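Local coordinates for transcriptional regulator, LacI family protein (Rhodococcus jostii, PDB 3K9C), which is probably a DNA-binding transcription factor of the LacI family, with a core resembling the periplasmic sugar-binding proteins, at residues 218-223 with 236-241. Numbering follows the deposited sequence.
Sequences VGYDDS and ISQDAT. With GOL (glycerol), chain D.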
ATOM      1  N   VAL B 218      11.544 -15.213  -6.619  1.00 16.53           N
ATOM      2  CA  VAL B 218      10.724 -14.653  -7.690  1.00 17.32           C
ATOM      3  C   VAL B 218       9.354 -14.262  -7.115  1.00 18.10           C
ATOM      4  O   VAL B 218       8.745 -15.030  -6.354  1.00 18.54           O
ATOM      5  CB  VAL B 218      10.476 -15.670  -8.823  1.00 16.81           C
ATOM      6  CG1 VAL B 218       9.577 -15.048  -9.870  1.00 15.92           C
ATOM      7  CG2 VAL B 218      11.789 -16.096  -9.439  1.00 18.48           C
ATOM      8  N   GLY B 219       8.871 -13.080  -7.481  1.00 17.24           N
ATOM      9  CA  GLY B 219       7.575 -12.637  -7.003  1.00 16.68           C
ATOM     10  C   GLY B 219       6.554 -12.743  -8.116  1.00 17.96           C
ATOM     11  O   GLY B 219       6.763 -13.468  -9.084  1.00 19.08           O
ATOM     12  N   TYR B 220       5.444 -12.024  -7.982  1.00 16.48           N
ATOM     13  CA  TYR B 220       4.411 -12.039  -8.998  1.00 18.65           C
ATOM     14  C   TYR B 220       3.586 -10.756  -8.874  1.00 17.79           C
ATOM     15  O   TYR B 220       3.249 -10.338  -7.763  1.00 18.49           O
ATOM     16  CB  TYR B 220       3.523 -13.286  -8.827  1.00 16.66           C
ATOM     17  CG  TYR B 220       2.877 -13.780 -10.102  1.00 15.87           C
ATOM     18  CD1 TYR B 220       3.275 -14.986 -10.691  1.00 17.16           C
ATOM     19  CD2 TYR B 220       1.858 -13.054 -10.718  1.00 17.09           C
ATOM     20  CE1 TYR B 220       2.668 -15.455 -11.864  1.00 17.55           C
ATOM     21  CE2 TYR B 220       1.252 -13.508 -11.886  1.00 17.18           C
ATOM     22  CZ  TYR B 220       1.663 -14.705 -12.452  1.00 17.48           C
ATOM     23  OH  TYR B 220       1.087 -15.138 -13.623  1.00 22.12           O
ATOM     24  N   ASP B 221       3.305 -10.145 -10.030  1.00 19.13           N
ATOM     25  CA  ASP B 221       2.522  -8.906 -10.196  1.00 20.85           C
ATOM     26  C   ASP B 221       3.292  -7.718 -10.780  1.00 22.51           C
ATOM     27  O   ASP B 221       2.712  -6.900 -11.498  1.00 24.49           O
ATOM     28  CB  ASP B 221       1.885  -8.430  -8.875  1.00 21.10           C
ATOM     29  CG  ASP B 221       0.754  -9.328  -8.405  1.00 23.32           C
ATOM     30  OD1 ASP B 221       0.242 -10.136  -9.210  1.00 24.29           O
ATOM     31  OD2 ASP B 221       0.369  -9.210  -7.226  1.00 25.45           O
ATOM     32  N   ASP B 222       4.585  -7.633 -10.469  1.00 24.28           N
ATOM     33  CA  ASP B 222       5.441  -6.522 -10.897  1.00 24.75           C
ATOM     34  C   ASP B 222       4.810  -5.243 -10.360  1.00 25.24           C
ATOM     35  O   ASP B 222       4.525  -4.306 -11.110  1.00 23.92           O
ATOM     36  CB  ASP B 222       5.572  -6.442 -12.429  1.00 23.26           C
ATOM     37  CG  ASP B 222       6.674  -5.468 -12.878  1.00 25.54           C
ATOM     38  OD1 ASP B 222       7.649  -5.281 -12.121  1.00 24.91           O
ATOM     39  OD2 ASP B 222       6.582  -4.903 -13.992  1.00 24.52           O
ATOM     40  N   SER B 223       4.586  -5.226  -9.050  1.00 24.76           N
ATOM     41  CA  SER B 223       3.983  -4.078  -8.392  1.00 26.02           C
ATOM     42  C   SER B 223       5.092  -3.140  -7.926  1.00 26.64           C
ATOM     43  O   SER B 223       6.272  -3.451  -8.085  1.00 24.12           O
ATOM     44  CB  SER B 223       3.131  -4.543  -7.204  1.00 28.21           C
ATOM     45  OG  SER B 223       3.935  -5.074  -6.170  1.00 29.89           O
ATOM     46  N   ILE B 236       6.876 -11.586 -12.086  1.00 20.86           N
ATOM     47  CA  ILE B 236       6.079 -11.864 -13.268  1.00 20.93           C
ATOM     48  C   ILE B 236       5.025 -10.781 -13.441  1.00 22.84           C
ATOM     49  O   ILE B 236       4.166 -10.596 -12.571  1.00 21.84           O
ATOM     50  CB  ILE B 236       5.380 -13.228 -13.148  1.00 22.25           C
ATOM     51  CG1 ILE B 236       6.433 -14.332 -13.148  1.00 22.26           C
ATOM     52  CG2 ILE B 236       4.401 -13.416 -14.286  1.00 21.08           C
ATOM     53  CD1 ILE B 236       5.894 -15.645 -12.729  1.00 28.94           C
ATOM     54  N   SER B 237       5.093 -10.064 -14.558  1.00 20.95           N
ATOM     55  CA  SER B 237       4.136  -8.998 -14.821  1.00 22.62           C
ATOM     56  C   SER B 237       2.834  -9.499 -15.402  1.00 24.25           C
ATOM     57  O   SER B 237       2.810 -10.450 -16.181  1.00 26.05           O
ATOM     58  CB  SER B 237       4.724  -7.960 -15.778  1.00 24.35           C
ATOM     59  OG  SER B 237       3.708  -7.087 -16.248  1.00 23.71           O
ATOM     60  N   GLN B 238       1.748  -8.840 -15.013  1.00 25.48           N
ATOM     61  CA  GLN B 238       0.423  -9.167 -15.506  1.00 25.85           C
ATOM     62  C   GLN B 238      -0.004  -8.037 -16.427  1.00 26.66           C
ATOM     63  O   GLN B 238      -1.117  -8.029 -16.954  1.00 27.79           O
ATOM     64  CB  GLN B 238      -0.562  -9.269 -14.352  1.00 27.25           C
ATOM     65  CG  GLN B 238      -0.223 -10.324 -13.334  1.00 26.50           C
ATOM     66  CD  GLN B 238      -1.467 -10.853 -12.657  1.00 25.73           C
ATOM     67  OE1 GLN B 238      -2.365 -11.384 -13.313  1.00 24.34           O
ATOM     68  NE2 GLN B 238      -1.531 -10.710 -11.340  1.00 25.17           N
ATOM     69  N   ASP B 239       0.897  -7.075 -16.599  1.00 28.62           N
ATOM     70  CA  ASP B 239       0.657  -5.914 -17.448  1.00 28.89           C
ATOM     71  C   ASP B 239      -0.600  -5.179 -17.010  1.00 28.26           C
ATOM     72  O   ASP B 239      -1.617  -5.209 -17.696  1.00 29.18           O
ATOM     73  CB  ASP B 239       0.514  -6.334 -18.909  1.00 30.38           C
ATOM     74  CG  ASP B 239       0.794  -5.191 -19.864  1.00 34.30           C
ATOM     75  OD1 ASP B 239       0.369  -4.048 -19.568  1.00 35.17           O
ATOM     76  OD2 ASP B 239       1.435  -5.434 -20.909  1.00 36.17           O
ATOM     77  N   ALA B 240      -0.509  -4.517 -15.862  1.00 28.14           N
ATOM     78  CA  ALA B 240      -1.623  -3.771 -15.288  1.00 27.58           C
ATOM     79  C   ALA B 240      -2.322  -2.819 -16.276  1.00 27.37           C
ATOM     80  O   ALA B 240      -3.560  -2.784 -16.355  1.00 25.83           O
ATOM     81  CB  ALA B 240      -1.133  -2.994 -14.071  1.00 24.96           C
ATOM     82  N   THR B 241      -1.543  -2.048 -17.023  1.00 25.57           N
ATOM     83  CA  THR B 241      -2.131  -1.111 -17.967  1.00 26.29           C
ATOM     84  C   THR B 241      -3.041  -1.806 -18.978  1.00 25.93           C
ATOM     85  O   THR B 241      -4.188  -1.405 -19.156  1.00 26.03           O
ATOM     86  CB  THR B 241      -1.051  -0.321 -18.716  1.00 27.84           C
ATOM     87  OG1 THR B 241      -0.188   0.316 -17.770  1.00 29.23           O
ATOM     88  CG2 THR B 241      -1.694   0.751 -19.589  1.00 28.85           C
TER
HETATM   89  C1  GOL D 349      -3.362 -12.091  -8.317  1.00 35.07           C
HETATM   90  O1  GOL D 349      -3.841 -11.649  -9.401  1.00 35.33           O
HETATM   91  C2  GOL D 349      -2.502 -11.095  -7.757  1.00 36.81           C
HETATM   92  O2  GOL D 349      -1.490 -11.869  -7.929  1.00 33.58           O
HETATM   93  C3  GOL D 349      -2.436 -10.655  -6.291  1.00 34.40           C
HETATM   94  O3  GOL D 349      -1.682  -9.782  -5.803  1.00 33.61           O
HETATM   95  O   HOH W   1      -1.478 -13.920 -14.539  1.00 28.27           O
HETATM   96  O   HOH W   2       4.625  -4.842 -15.544  1.00 29.44           O
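Gln-238 NE2 donates to Asp-221 OD1 at 2.8 Å and, over a longer distance but in a straighter bond, to glycerol O1, 3.2 Å from NE2. This is the cleft of a two-domain periplasmic-binding-protein fold, where LacI relatives hold their effectors; the glycerol, probably from the crystallisation liquor, may mark that site. The carboxylate and amide lie side by side, their planes only 19° apart, and Gln-238 suits the place because one amide can donate here and accept at its other end. Asp-221 suits it with two oxygens: OD1 serves the amide, while OD2 takes a hydrogen bond from glycerol O3 (2.6 Å). Arg-143 also binds the glycerol.

In the backbone, Asp-221 N donates to Ile-236 O at 2.7 Å, tying the loop after strand 216-218 to strand 235-237. Tyr-220 offers a flat ring and a hydroxyl: the ring lies over branched Ile-236, whose CB sits 3.8 Å from its centroid in a CH-pi contact, while Gln-238 CG meets the edge at Tyr-220 CE2 (3.8 Å), the amide turned 78° from the ring. Arg-143 adds a cation-pi contact. A leucine in place of Tyr-220 would probably leave Ile-236 CB without its ring face, Arg-143 without its pi partner, and water 1, which joins Tyr-220 OH to Gln-238 OE1, without the hydroxyl it accepts from. Asp-222 pairs with Arg-272 through OD1. With OG anti to its backbone N (chi1 168°), Ser-237 forms an ST turn, OG accepting from Asp-239 N at 2.8 Å.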